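Local coordinates for protein copper-transporting ATPase PAA1, chloroplastic (Arabidopsis thaliana, PDB 5LBD) that transports monovalent copper across the chloroplast envelope at the cost of ATP, represented here by the nucleotide-binding (N) domain of this P1B-type ATPase, at residues Val116-Asp121 against Ala126-Glu131; Thr8-Pro13 against Val27-Leu32; Ala33-Ser38 against Ala77-Lys82; Arg83-Thr88 against Lys93-Thr98. The protein carries 2 engineered substitutions. All blocks are in the same frame, centred on the assembly; numbering follows the deposited sequence.

Contact 1 of 4, residues Val116-Asp121 against Ala126-Glu131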
loop_
_atom_site.group_PDB
_atom_site.type_symbol
_atom_site.label_atom_id
_atom_site.label_comp_id
_atom_site.label_asym_id
_atom_site.label_seq_id
_atom_site.Cartn_x
_atom_site.Cartn_y
_atom_site.Cartn_z
ATOM N N VAL A 116 4.022 -0.148 -6.563
ATOM C CA VAL A 116 2.634 0.044 -6.167
ATOM C C VAL A 116 2.491 1.398 -5.489
ATOM O O VAL A 116 3.438 1.947 -4.910
ATOM C CB VAL A 116 2.126 -1.098 -5.257
ATOM C CG1 VAL A 116 2.416 -2.436 -5.907
ATOM C CG2 VAL A 116 2.758 -1.036 -3.890
ATOM N N TYR A 117 1.301 1.961 -5.611
ATOM C CA TYR A 117 0.941 3.215 -4.984
ATOM C C TYR A 117 0.028 2.930 -3.798
ATOM O O TYR A 117 -0.763 1.978 -3.819
ATOM C CB TYR A 117 0.265 4.157 -5.981
ATOM C CG TYR A 117 1.224 4.674 -7.051
ATOM C CD1 TYR A 117 1.527 3.921 -8.145
ATOM C CD2 TYR A 117 1.880 5.879 -6.883
ATOM C CE1 TYR A 117 2.430 4.359 -9.116
ATOM C CE2 TYR A 117 2.773 6.343 -7.864
ATOM C CZ TYR A 117 3.037 5.556 -8.964
ATOM O OH TYR A 117 3.916 5.948 -9.938
ATOM N N ILE A 118 0.110 3.797 -2.810
ATOM C CA ILE A 118 -0.646 3.701 -1.580
ATOM C C ILE A 118 -1.472 4.962 -1.430
ATOM O O ILE A 118 -0.926 6.075 -1.394
ATOM C CB ILE A 118 0.263 3.528 -0.365
ATOM C CG1 ILE A 118 1.283 2.402 -0.587
ATOM C CG2 ILE A 118 -0.589 3.265 0.852
ATOM C CD1 ILE A 118 0.685 1.082 -0.929
ATOM N N GLY A 119 -2.791 4.794 -1.332
ATOM C CA GLY A 119 -3.671 5.882 -0.966
ATOM C C GLY A 119 -4.179 5.690 0.451
ATOM O O GLY A 119 -4.414 4.556 0.900
ATOM N N VAL A 120 -4.398 6.805 1.135
ATOM C CA VAL A 120 -5.002 6.814 2.464
ATOM C C VAL A 120 -6.076 7.881 2.436
ATOM O O VAL A 120 -5.768 9.071 2.298
ATOM C CB VAL A 120 -3.985 7.083 3.582
ATOM C CG1 VAL A 120 -4.675 6.981 4.900
ATOM C CG2 VAL A 120 -2.898 6.053 3.519
ATOM N N ASP A 121 -7.338 7.453 2.472
ATOM C CA ASP A 121 -8.471 8.353 2.266
ATOM C C ASP A 121 -8.261 9.137 0.966
ATOM O O ASP A 121 -8.148 8.521 -0.101
ATOM C CB ASP A 121 -8.661 9.251 3.495
ATOM C CG ASP A 121 -9.195 8.469 4.718
ATOM O OD1 ASP A 121 -9.921 7.459 4.533
ATOM O OD2 ASP A 121 -8.899 8.862 5.868
ATOM N N ALA A 126 2.095 7.388 -0.816
ATOM C CA ALA A 126 3.407 6.796 -1.015
ATOM C C ALA A 126 3.447 6.033 -2.323
ATOM O O ALA A 126 2.421 5.671 -2.904
ATOM C CB ALA A 126 3.756 5.845 0.133
ATOM N N VAL A 127 4.660 5.753 -2.762
ATOM C CA VAL A 127 4.893 4.772 -3.805
ATOM C C VAL A 127 5.911 3.801 -3.223
ATOM O O VAL A 127 6.825 4.205 -2.498
ATOM C CB VAL A 127 5.343 5.410 -5.142
ATOM C CG1 VAL A 127 6.620 6.208 -4.994
ATOM C CG2 VAL A 127 5.498 4.340 -6.215
ATOM N N ILE A 128 5.733 2.522 -3.490
ATOM C CA ILE A 128 6.669 1.489 -3.058
ATOM C C ILE A 128 7.298 0.867 -4.292
ATOM O O ILE A 128 6.581 0.438 -5.209
ATOM C CB ILE A 128 5.997 0.397 -2.199
ATOM C CG1 ILE A 128 5.268 1.018 -1.003
ATOM C CG2 ILE A 128 7.042 -0.636 -1.757
ATOM C CD1 ILE A 128 4.397 0.035 -0.240
ATOM N N ARG A 129 8.619 0.803 -4.313
ATOM C CA ARG A 129 9.375 0.179 -5.387
ATOM C C ARG A 129 9.872 -1.187 -4.943
ATOM O O ARG A 129 10.257 -1.375 -3.781
ATOM C CB ARG A 129 10.581 1.023 -5.809
ATOM C CG ARG A 129 10.283 2.463 -6.079
ATOM C CD ARG A 129 11.437 3.124 -6.844
ATOM N NE ARG A 129 12.752 2.593 -6.484
ATOM C CZ ARG A 129 13.404 1.654 -7.169
ATOM N NH1 ARG A 129 12.868 1.133 -8.269
ATOM N NH2 ARG A 129 14.593 1.226 -6.750
ATOM N N PHE A 130 9.887 -2.126 -5.886
ATOM C CA PHE A 130 10.318 -3.505 -5.690
ATOM C C PHE A 130 11.399 -3.847 -6.697
ATOM O O PHE A 130 11.323 -3.428 -7.853
ATOM C CB PHE A 130 9.167 -4.483 -5.904
ATOM C CG PHE A 130 8.002 -4.241 -5.029
ATOM C CD1 PHE A 130 7.117 -3.239 -5.317
ATOM C CD2 PHE A 130 7.787 -4.993 -3.886
ATOM C CE1 PHE A 130 6.027 -2.988 -4.501
ATOM C CE2 PHE A 130 6.696 -4.736 -3.073
ATOM C CZ PHE A 130 5.826 -3.757 -3.376
ATOM N N GLU A 131 12.380 -4.631 -6.271
ATOM C CA GLU A 131 13.391 -5.153 -7.185
ATOM C C GLU A 131 13.452 -6.671 -7.039
ATOM O O GLU A 131 12.672 -7.252 -6.275
ATOM C CB GLU A 131 14.764 -4.535 -6.910
ATOM C CG GLU A 131 14.837 -3.025 -7.143
ATOM C CD GLU A 131 16.202 -2.428 -6.778
ATOM O OE1 GLU A 131 17.140 -3.200 -6.475
ATOM O OE2 GLU A 131 16.330 -1.184 -6.789
ATOM O OXT GLU A 131 14.265 -7.349 -7.671
#

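Contact 2 of 4, residues Thr8-Pro13 against Val27-Leu32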
loop_
_atom_site.group_PDB
_atom_site.type_symbol
_atom_site.label_atom_id
_atom_site.label_comp_id
_atom_site.label_asym_id
_atom_site.label_seq_id
_atom_site.Cartn_x
_atom_site.Cartn_y
_atom_site.Cartn_z
ATOM N N THR A 8 12.119 -2.398 -1.965
ATOM C CA THR A 8 13.419 -1.739 -1.919
ATOM C C THR A 8 13.339 -0.306 -1.433
ATOM O O THR A 8 14.223 0.147 -0.694
ATOM C CB THR A 8 14.096 -1.785 -3.292
ATOM O OG1 THR A 8 13.278 -1.140 -4.266
ATOM C CG2 THR A 8 14.325 -3.216 -3.702
ATOM N N GLU A 9 12.290 0.411 -1.798
ATOM C CA GLU A 9 12.206 1.823 -1.484
ATOM C C GLU A 9 10.760 2.197 -1.228
ATOM O O GLU A 9 9.859 1.798 -1.975
ATOM C CB GLU A 9 12.770 2.676 -2.609
ATOM C CG GLU A 9 12.898 4.140 -2.243
ATOM C CD GLU A 9 13.543 4.966 -3.352
ATOM O OE1 GLU A 9 13.711 4.421 -4.463
ATOM O OE2 GLU A 9 13.902 6.144 -3.111
ATOM N N VAL A 10 10.551 2.985 -0.184
ATOM C CA VAL A 10 9.269 3.605 0.092
ATOM C C VAL A 10 9.470 5.103 -0.023
ATOM O O VAL A 10 10.334 5.662 0.663
ATOM C CB VAL A 10 8.729 3.235 1.479
ATOM C CG1 VAL A 10 7.385 3.830 1.713
ATOM C CG2 VAL A 10 8.646 1.707 1.622
ATOM N N ILE A 11 8.703 5.754 -0.911
ATOM C CA ILE A 11 8.849 7.179 -1.189
ATOM C C ILE A 11 7.609 7.917 -0.690
ATOM O O ILE A 11 6.483 7.533 -1.028
ATOM C CB ILE A 11 9.064 7.419 -2.690
ATOM C CG1 ILE A 11 10.251 6.591 -3.191
ATOM C CG2 ILE A 11 9.301 8.904 -2.960
ATOM C CD1 ILE A 11 10.470 6.646 -4.668
ATOM N N ILE A 12 7.822 9.000 0.051
ATOM C CA ILE A 12 6.772 9.719 0.774
ATOM C C ILE A 12 6.728 11.158 0.279
ATOM O O ILE A 12 7.762 11.832 0.270
ATOM C CB ILE A 12 7.001 9.725 2.297
ATOM C CG1 ILE A 12 7.261 8.325 2.842
ATOM C CG2 ILE A 12 5.812 10.384 2.990
ATOM C CD1 ILE A 12 6.128 7.408 2.668
ATOM N N PRO A 13 5.555 11.707 -0.055
ATOM C CA PRO A 13 5.433 13.111 -0.465
ATOM C C PRO A 13 5.234 14.079 0.690
ATOM O O PRO A 13 5.415 15.287 0.428
ATOM C CB PRO A 13 4.199 13.096 -1.353
ATOM C CG PRO A 13 3.350 12.044 -0.733
ATOM C CD PRO A 13 4.259 11.016 -0.126
ATOM N N VAL A 27 7.618 3.683 7.503
ATOM C CA VAL A 27 7.199 2.449 8.163
ATOM C C VAL A 27 5.694 2.419 8.378
ATOM O O VAL A 27 5.080 1.348 8.332
ATOM C CB VAL A 27 7.940 2.234 9.490
ATOM C CG1 VAL A 27 9.435 2.172 9.256
ATOM C CG2 VAL A 27 7.594 3.314 10.496
ATOM N N GLU A 28 5.066 3.572 8.606
ATOM C CA GLU A 28 3.618 3.565 8.752
ATOM C C GLU A 28 2.935 3.178 7.453
ATOM O O GLU A 28 1.927 2.468 7.478
ATOM C CB GLU A 28 3.131 4.937 9.199
ATOM C CG GLU A 28 3.567 5.303 10.621
ATOM C CD GLU A 28 3.235 6.725 10.996
ATOM O OE1 GLU A 28 2.918 6.971 12.177
ATOM O OE2 GLU A 28 3.333 7.615 10.117
ATOM N N VAL A 29 3.464 3.659 6.320
ATOM C CA VAL A 29 2.908 3.293 5.016
ATOM C C VAL A 29 3.009 1.798 4.798
ATOM O O VAL A 29 2.047 1.157 4.346
ATOM C CB VAL A 29 3.623 4.068 3.894
ATOM C CG1 VAL A 29 3.411 3.397 2.545
ATOM C CG2 VAL A 29 3.133 5.490 3.913
ATOM N N LEU A 30 4.153 1.210 5.156
ATOM C CA LEU A 30 4.312 -0.236 5.027
ATOM C C LEU A 30 3.314 -0.984 5.903
ATOM O O LEU A 30 2.741 -2.009 5.489
ATOM C CB LEU A 30 5.730 -0.669 5.380
ATOM C CG LEU A 30 6.752 -0.390 4.305
ATOM C CD1 LEU A 30 8.105 -0.694 4.847
ATOM C CD2 LEU A 30 6.503 -1.217 3.066
HETATM N N MSE A 31 3.123 -0.532 7.126
HETATM C CA MSE A 31 2.226 -1.225 8.023
HETATM C C MSE A 31 0.765 -1.077 7.568
HETATM O O MSE A 31 0.022 -2.019 7.648
HETATM C CB MSE A 31 2.470 -0.738 9.443
HETATM C CG MSE A 31 3.864 -1.152 9.948
HETATM SE SE MSE A 31 4.119 -0.954 11.837
HETATM C CE MSE A 31 3.481 0.774 11.924
ATOM N N LEU A 32 0.375 0.083 7.039
ATOM C CA LEU A 32 -0.993 0.220 6.549
ATOM C C LEU A 32 -1.208 -0.658 5.331
ATOM O O LEU A 32 -2.231 -1.333 5.203
ATOM C CB LEU A 32 -1.254 1.684 6.187
ATOM C CG LEU A 32 -1.387 2.675 7.326
ATOM C CD1 LEU A 32 -1.278 4.078 6.789
ATOM C CD2 LEU A 32 -2.678 2.493 8.069
#

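Contact 3 of 4, residues Ala33-Ser38 against Ala77-Lys82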
loop_
_atom_site.group_PDB
_atom_site.type_symbol
_atom_site.label_atom_id
_atom_site.label_comp_id
_atom_site.label_asym_id
_atom_site.label_seq_id
_atom_site.Cartn_x
_atom_site.Cartn_y
_atom_site.Cartn_z
ATOM N N ALA A 33 -0.254 -0.636 4.407
ATOM C CA ALA A 33 -0.412 -1.468 3.203
ATOM C C ALA A 33 -0.420 -2.954 3.556
ATOM O O ALA A 33 -1.209 -3.734 3.020
ATOM C CB ALA A 33 0.703 -1.162 2.217
ATOM N N ALA A 34 0.422 -3.359 4.502
ATOM C CA ALA A 34 0.426 -4.752 4.904
ATOM C C ALA A 34 -0.900 -5.178 5.514
ATOM O O ALA A 34 -1.274 -6.339 5.404
ATOM C CB ALA A 34 1.555 -5.013 5.881
ATOM N N ALA A 35 -1.594 -4.278 6.206
ATOM C CA ALA A 35 -2.889 -4.629 6.763
ATOM C C ALA A 35 -3.893 -4.946 5.660
ATOM O O ALA A 35 -4.700 -5.868 5.784
ATOM C CB ALA A 35 -3.409 -3.489 7.617
ATOM N N VAL A 36 -3.837 -4.188 4.572
ATOM C CA VAL A 36 -4.668 -4.490 3.408
ATOM C C VAL A 36 -4.273 -5.832 2.806
ATOM O O VAL A 36 -5.140 -6.634 2.420
ATOM C CB VAL A 36 -4.535 -3.352 2.378
ATOM C CG1 VAL A 36 -5.339 -3.673 1.084
ATOM C CG2 VAL A 36 -5.009 -2.046 2.973
ATOM N N GLU A 37 -2.969 -6.049 2.653
ATOM C CA GLU A 37 -2.408 -7.197 1.940
ATOM C C GLU A 37 -2.256 -8.449 2.801
ATOM O O GLU A 37 -1.797 -9.461 2.278
ATOM C CB GLU A 37 -1.038 -6.830 1.354
ATOM C CG GLU A 37 -1.087 -5.706 0.336
ATOM C CD GLU A 37 -1.798 -6.083 -0.932
ATOM O OE1 GLU A 37 -1.804 -7.274 -1.321
ATOM O OE2 GLU A 37 -2.401 -5.185 -1.534
ATOM N N SER A 38 -2.725 -8.434 4.052
ATOM C CA SER A 38 -2.305 -9.424 5.054
ATOM C C SER A 38 -2.520 -10.862 4.609
ATOM O O SER A 38 -1.681 -11.724 4.900
ATOM C CB SER A 38 -3.007 -9.155 6.379
ATOM O OG SER A 38 -4.402 -9.273 6.253
ATOM N N ALA A 77 -8.970 -1.727 1.810
ATOM C CA ALA A 77 -9.634 -2.159 3.029
ATOM C C ALA A 77 -9.710 -0.944 3.930
ATOM O O ALA A 77 -9.067 0.077 3.679
ATOM C CB ALA A 77 -8.893 -3.337 3.695
ATOM N N ILE A 78 -10.502 -1.046 4.973
ATOM C CA ILE A 78 -10.510 -0.035 6.013
ATOM C C ILE A 78 -9.526 -0.483 7.072
ATOM O O ILE A 78 -9.661 -1.565 7.640
ATOM C CB ILE A 78 -11.902 0.162 6.605
ATOM C CG1 ILE A 78 -12.894 0.507 5.497
ATOM C CG2 ILE A 78 -11.904 1.234 7.700
ATOM C CD1 ILE A 78 -12.604 1.782 4.789
ATOM N N VAL A 79 -8.561 0.377 7.371
ATOM C CA VAL A 79 -7.573 0.092 8.403
ATOM C C VAL A 79 -7.613 1.237 9.390
ATOM O O VAL A 79 -7.390 2.389 9.005
ATOM C CB VAL A 79 -6.174 -0.074 7.800
ATOM C CG1 VAL A 79 -5.158 -0.426 8.876
ATOM C CG2 VAL A 79 -6.194 -1.114 6.741
ATOM N N ASN A 80 -7.921 0.923 10.645
ATOM C CA ASN A 80 -8.061 1.927 11.690
ATOM C C ASN A 80 -8.808 3.145 11.166
ATOM O O ASN A 80 -8.339 4.279 11.241
ATOM C CB ASN A 80 -6.695 2.313 12.247
ATOM C CG ASN A 80 -6.031 1.171 13.027
ATOM O OD1 ASN A 80 -6.680 0.182 13.388
ATOM N ND2 ASN A 80 -4.732 1.313 13.300
ATOM N N ASN A 81 -9.987 2.890 10.600
ATOM C CA ASN A 81 -10.922 3.916 10.164
ATOM C C ASN A 81 -10.441 4.706 8.954
ATOM O O ASN A 81 -10.993 5.773 8.654
ATOM C CB ASN A 81 -11.259 4.881 11.297
ATOM C CG ASN A 81 -12.065 4.226 12.378
ATOM O OD1 ASN A 81 -11.699 4.255 13.550
ATOM N ND2 ASN A 81 -13.183 3.627 11.989
ATOM N N LYS A 82 -9.439 4.216 8.235
ATOM C CA LYS A 82 -8.970 4.874 7.028
ATOM C C LYS A 82 -9.184 3.967 5.836
ATOM O O LYS A 82 -8.969 2.759 5.929
ATOM C CB LYS A 82 -7.482 5.243 7.147
ATOM C CG LYS A 82 -7.211 6.277 8.204
ATOM C CD LYS A 82 -5.720 6.401 8.452
ATOM C CE LYS A 82 -5.210 5.313 9.391
ATOM N NZ LYS A 82 -5.789 5.467 10.750
#

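Contact 4 of 4, residues Arg83-Thr88 against Lys93-Thr98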
loop_
_atom_site.group_PDB
_atom_site.type_symbol
_atom_site.label_atom_id
_atom_site.label_comp_id
_atom_site.label_asym_id
_atom_site.label_seq_id
_atom_site.Cartn_x
_atom_site.Cartn_y
_atom_site.Cartn_z
ATOM N N ARG A 83 -9.541 4.555 4.682
ATOM C CA ARG A 83 -9.626 3.794 3.437
ATOM C C ARG A 83 -8.236 3.709 2.823
ATOM O O ARG A 83 -7.725 4.700 2.292
ATOM C CB ARG A 83 -10.586 4.456 2.450
ATOM C CG ARG A 83 -11.934 4.830 3.034
ATOM C CD ARG A 83 -12.934 5.364 1.955
ATOM N NE ARG A 83 -12.528 6.636 1.337
ATOM C CZ ARG A 83 -11.808 6.732 0.220
ATOM N NH1 ARG A 83 -11.407 5.633 -0.431
ATOM N NH2 ARG A 83 -11.491 7.939 -0.249
ATOM N N VAL A 84 -7.634 2.527 2.866
ATOM C CA VAL A 84 -6.248 2.333 2.453
ATOM C C VAL A 84 -6.273 1.549 1.151
ATOM O O VAL A 84 -6.810 0.441 1.110
ATOM C CB VAL A 84 -5.418 1.608 3.521
ATOM C CG1 VAL A 84 -4.013 1.368 3.007
ATOM C CG2 VAL A 84 -5.375 2.412 4.791
ATOM N N THR A 85 -5.701 2.119 0.093
ATOM C CA THR A 85 -5.634 1.479 -1.208
ATOM C C THR A 85 -4.196 1.100 -1.505
ATOM O O THR A 85 -3.260 1.815 -1.152
ATOM C CB THR A 85 -6.140 2.381 -2.323
ATOM O OG1 THR A 85 -5.446 3.629 -2.254
ATOM C CG2 THR A 85 -7.618 2.601 -2.154
ATOM N N VAL A 86 -4.029 -0.017 -2.201
ATOM C CA VAL A 86 -2.742 -0.542 -2.610
ATOM C C VAL A 86 -2.888 -0.990 -4.055
ATOM O O VAL A 86 -3.622 -1.948 -4.329
ATOM C CB VAL A 86 -2.293 -1.714 -1.750
ATOM C CG1 VAL A 86 -0.964 -2.152 -2.168
ATOM C CG2 VAL A 86 -2.305 -1.348 -0.261
ATOM N N GLY A 87 -2.223 -0.311 -4.980
ATOM C CA GLY A 87 -2.357 -0.725 -6.367
ATOM C C GLY A 87 -1.774 0.245 -7.353
ATOM O O GLY A 87 -0.822 0.969 -7.048
ATOM N N THR A 88 -2.298 0.192 -8.575
ATOM C CA THR A 88 -1.809 1.090 -9.599
ATOM C C THR A 88 -2.142 2.538 -9.250
ATOM O O THR A 88 -3.027 2.833 -8.446
ATOM C CB THR A 88 -2.449 0.798 -10.964
ATOM O OG1 THR A 88 -3.849 1.051 -10.878
ATOM C CG2 THR A 88 -2.216 -0.622 -11.398
ATOM N N LYS A 93 -6.056 6.745 -7.533
ATOM C CA LYS A 93 -6.775 7.952 -7.936
ATOM C C LYS A 93 -8.275 7.708 -8.053
ATOM O O LYS A 93 -9.085 8.598 -7.758
ATOM C CB LYS A 93 -6.255 8.441 -9.277
ATOM C CG LYS A 93 -4.870 9.043 -9.315
ATOM C CD LYS A 93 -4.551 9.401 -10.784
ATOM C CE LYS A 93 -3.341 10.278 -10.957
ATOM N NZ LYS A 93 -3.215 10.680 -12.407
ATOM N N ARG A 94 -8.660 6.534 -8.549
ATOM C CA ARG A 94 -10.083 6.258 -8.712
ATOM C C ARG A 94 -10.769 6.243 -7.360
ATOM O O ARG A 94 -11.931 6.638 -7.237
ATOM C CB ARG A 94 -10.303 4.920 -9.418
ATOM C CG ARG A 94 -11.628 4.767 -10.067
ATOM C CD ARG A 94 -11.751 3.299 -10.465
ATOM N NE ARG A 94 -12.232 2.464 -9.369
ATOM C CZ ARG A 94 -12.297 1.135 -9.412
ATOM N NH1 ARG A 94 -11.822 0.462 -10.459
ATOM N NH2 ARG A 94 -12.823 0.470 -8.401
ATOM N N HIS A 95 -10.048 5.806 -6.351
ATOM C CA HIS A 95 -10.534 5.788 -4.983
ATOM C C HIS A 95 -10.363 7.131 -4.259
ATOM O O HIS A 95 -10.581 7.185 -3.035
ATOM C CB HIS A 95 -9.819 4.673 -4.225
ATOM C CG HIS A 95 -10.300 3.308 -4.592
ATOM N ND1 HIS A 95 -9.938 2.660 -5.756
ATOM C CD2 HIS A 95 -11.175 2.494 -3.967
ATOM C CE1 HIS A 95 -10.584 1.511 -5.833
ATOM N NE2 HIS A 95 -11.332 1.381 -4.753
ATOM N N GLY A 96 -10.013 8.207 -4.961
ATOM C CA GLY A 96 -10.130 9.528 -4.389
ATOM C C GLY A 96 -8.821 10.231 -4.079
ATOM O O GLY A 96 -8.863 11.390 -3.689
ATOM N N ALA A 97 -7.693 9.598 -4.322
ATOM C CA ALA A 97 -6.420 10.254 -4.059
ATOM C C ALA A 97 -6.103 11.246 -5.169
ATOM O O ALA A 97 -6.416 11.027 -6.333
ATOM C CB ALA A 97 -5.320 9.209 -3.955
ATOM N N THR A 98 -5.470 12.339 -4.823
ATOM C CA THR A 98 -5.066 13.270 -5.867
ATOM C C THR A 98 -3.651 12.936 -6.332
ATOM O O THR A 98 -2.799 12.531 -5.534
ATOM C CB THR A 98 -5.186 14.711 -5.384
ATOM O OG1 THR A 98 -4.844 14.783 -4.000
ATOM C CG2 THR A 98 -6.606 15.178 -5.557
#

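Contact 1 of 4, residues Val116-Asp121 against Ala126-Glu131
The CG2 methyl of V127 lies over one face of the Y117 ring, 3.9 Å from its centroid and only 16° off the ring normal, a CH-pi contact. V127 CG2 is offset from the middle toward the rim and comes to 3.8 Å from Y117 CE2. With chi1 at 59°, V127 sets CG2 anti to its own backbone N, and from there the methyl reaches the neighbouring strand; the two side chains stand side by side and point the same way. Helix 101-107 covers this surface, A104 against Y117 and L103 and A107 against V127. A serine in place of Y117 would probably leave the V127 methyl without its aromatic floor and take away the ring that A104 packs on.

Strands 115-120 and 123-130 form an antiparallel beta hairpin in the central sheet of the N-domain. Y117 and V127 are a non-hydrogen-bonded pair, whereas V116 with I128 and I118 with A126 are hydrogen-bonded pairs. The bond from I128 N to V116 O is short and nearly straight (2.8 Å, 174°), while that from A126 N to I118 O is weak at 3.3 Å.

On the opposite face the apolar groups of I118, I128, V116 and F130 meet. I118 CD1 touches I128 CD1 at 3.9 Å. V116 has two conformers; in one of them V116 CG2 packs against I128 CB and comes to the edge of the F130 ring, close to its plane, 3.9 Å from F130 CE1. V44 of helix 43-52 touches both V116 and F130, and V29 and A33 of helix 26-37 touch I118.

Contact 2 of 4, residues Thr8-Pro13 against Val27-Leu32
V10 turns CG1 anti to its backbone N (chi1 -177°) and CG2 anti to its carbonyl carbon, and this fork divides the two methyls between consecutive residues of the helix. V10 CG1 meets V29 CG1 at 4.1 Å. V10 CG2 is received by the branched end of L30, 3.9 Å from L30 CG and as far from L30 CD2, with CD1 only slightly more distant; the two side chains meet at a slant. Although L30 does not start out toward the strand, its branched end swings round to it.

Two residues on, I12 CD1 extends to V29 CG2 at 3.8 Å. V29 thus gives one methyl to each strand-side partner, passing alongside V10 and I12 with its side chain pointing the opposite way to theirs.

The contact lays helix 26-37 against the edge strand 7-11 of the antiparallel sheet. A126 and I128 of the adjoining strand 123-130 continue the same apolar surface, A126 touching I12 and V29, and I128 touching L30. At the start of the strand T8 and E9 both face R129 in a classic beta bulge, where E9 makes a salt bridge with R129.

Methyl and methine groups make the whole contact, which rests on van der Waals packing and buried apolar surface, with no hydrogen bond between the segments.

Contact 3 of 4, residues Ala33-Ser38 against Ala77-Lys82
V79 sends its CB toward helix 26-37 in a case of helix-on-sheet packing within the alpha-beta N-domain, and both of its methyls find the helix there. V79 CG1, placed anti to the backbone N by a chi1 of -178°, comes to 3.7 Å from A35 CB. V79 CG2, anti to the carbonyl carbon, stays close to the same A35 CB at 3.8 Å and also reaches V36 CG2 at 4.1 Å. A single alanine methyl is thus straddled by the two prongs of one valine, while the V36 and V79 side chains cross at about a right angle.

The axes of helix residues 33-37 and strand residues 77-79 approach to 8.5 Å, with 134° between their N-to-C directions. The small side chains of A35 and A77 are consistent with this close approach. V36 CA and A77 CA are 5.5 Å apart, and V36 CG2 meets A77 CB at 4.2 Å, although V36 does not aim its CB straight at the strand.

V84 of the next strand, 82-87, also touches V36. A33, nearly one turn earlier on the helix, packs on V86 of that strand, on I48 of helix 43-52 and on I118.

Beyond V79 the chain reverses through a type I' beta turn, V79 to K82, into strand 82-87. K82 N closes the turn on V79 O at 2.9 Å, and the K82 side chain folds back over the turn to give a hydrogen bond from K82 NZ to N80 O at 2.9 Å.

Contact 4 of 4, residues Arg83-Thr88 against Lys93-Thr98
Polar contact falls to R83, whose guanidinium meets the backbone carbonyl of H95 end-on and donates from both terminal nitrogens to that one oxygen. R83 NH2 reaches H95 O at 3.0 Å, and R83 NH1 reaches it at 3.1 Å. The oxygen lies close to the guanidinium plane, at its edge. A bend at chi3 (-65°) turns the arginine's tip to the helix end. With an alanine in place of R83, the H95 carbonyl would probably lose both of these donors, leaving the chain after the helix less firmly tied to the strand.

Apolar contact is made by T85, whose CG2 sits 3.7 Å from H95 CB and equally far from H95 CG, meeting the imidazole obliquely. H95 ND1 is hydrogen-bonded to W91 O of the preceding helix, and V76 of strand 74-79 touches the histidine from the sheet.

Helix 89-94 ends in a Schellman motif with G96, at positive phi, as its C-prime residue; A97 N bonds back to V92 O, and G96 N bonds to K93 O at 3.0 Å. At the other end T88 is the N-cap, its OG1 bonded to W91 N.

A positive group set against a helix C-terminus, where carbonyls gather, is likely to be electrostatically favourable.

From the N terminus, contact 2 comes first, closing a loop partly unmodelled between edge strand 7-11 and helix 26-37. The end of that helix then opens contact 3, which closes a long loop running through helix 43-52 and strand 68-70 to strand 74-79. Contact 4 is local, joining strand 82-87 to the end of the helix that follows it, and contact 1 is the last hairpin. The four follow in series; none nests or crosses. In space the sheet unites them: strand 123-130 of contact 1 pairs with strand 7-11 of contact 2, strand 115-120 with 82-87, and 82-87 with 74-79, while helix 26-37 spans contacts 2 and 3.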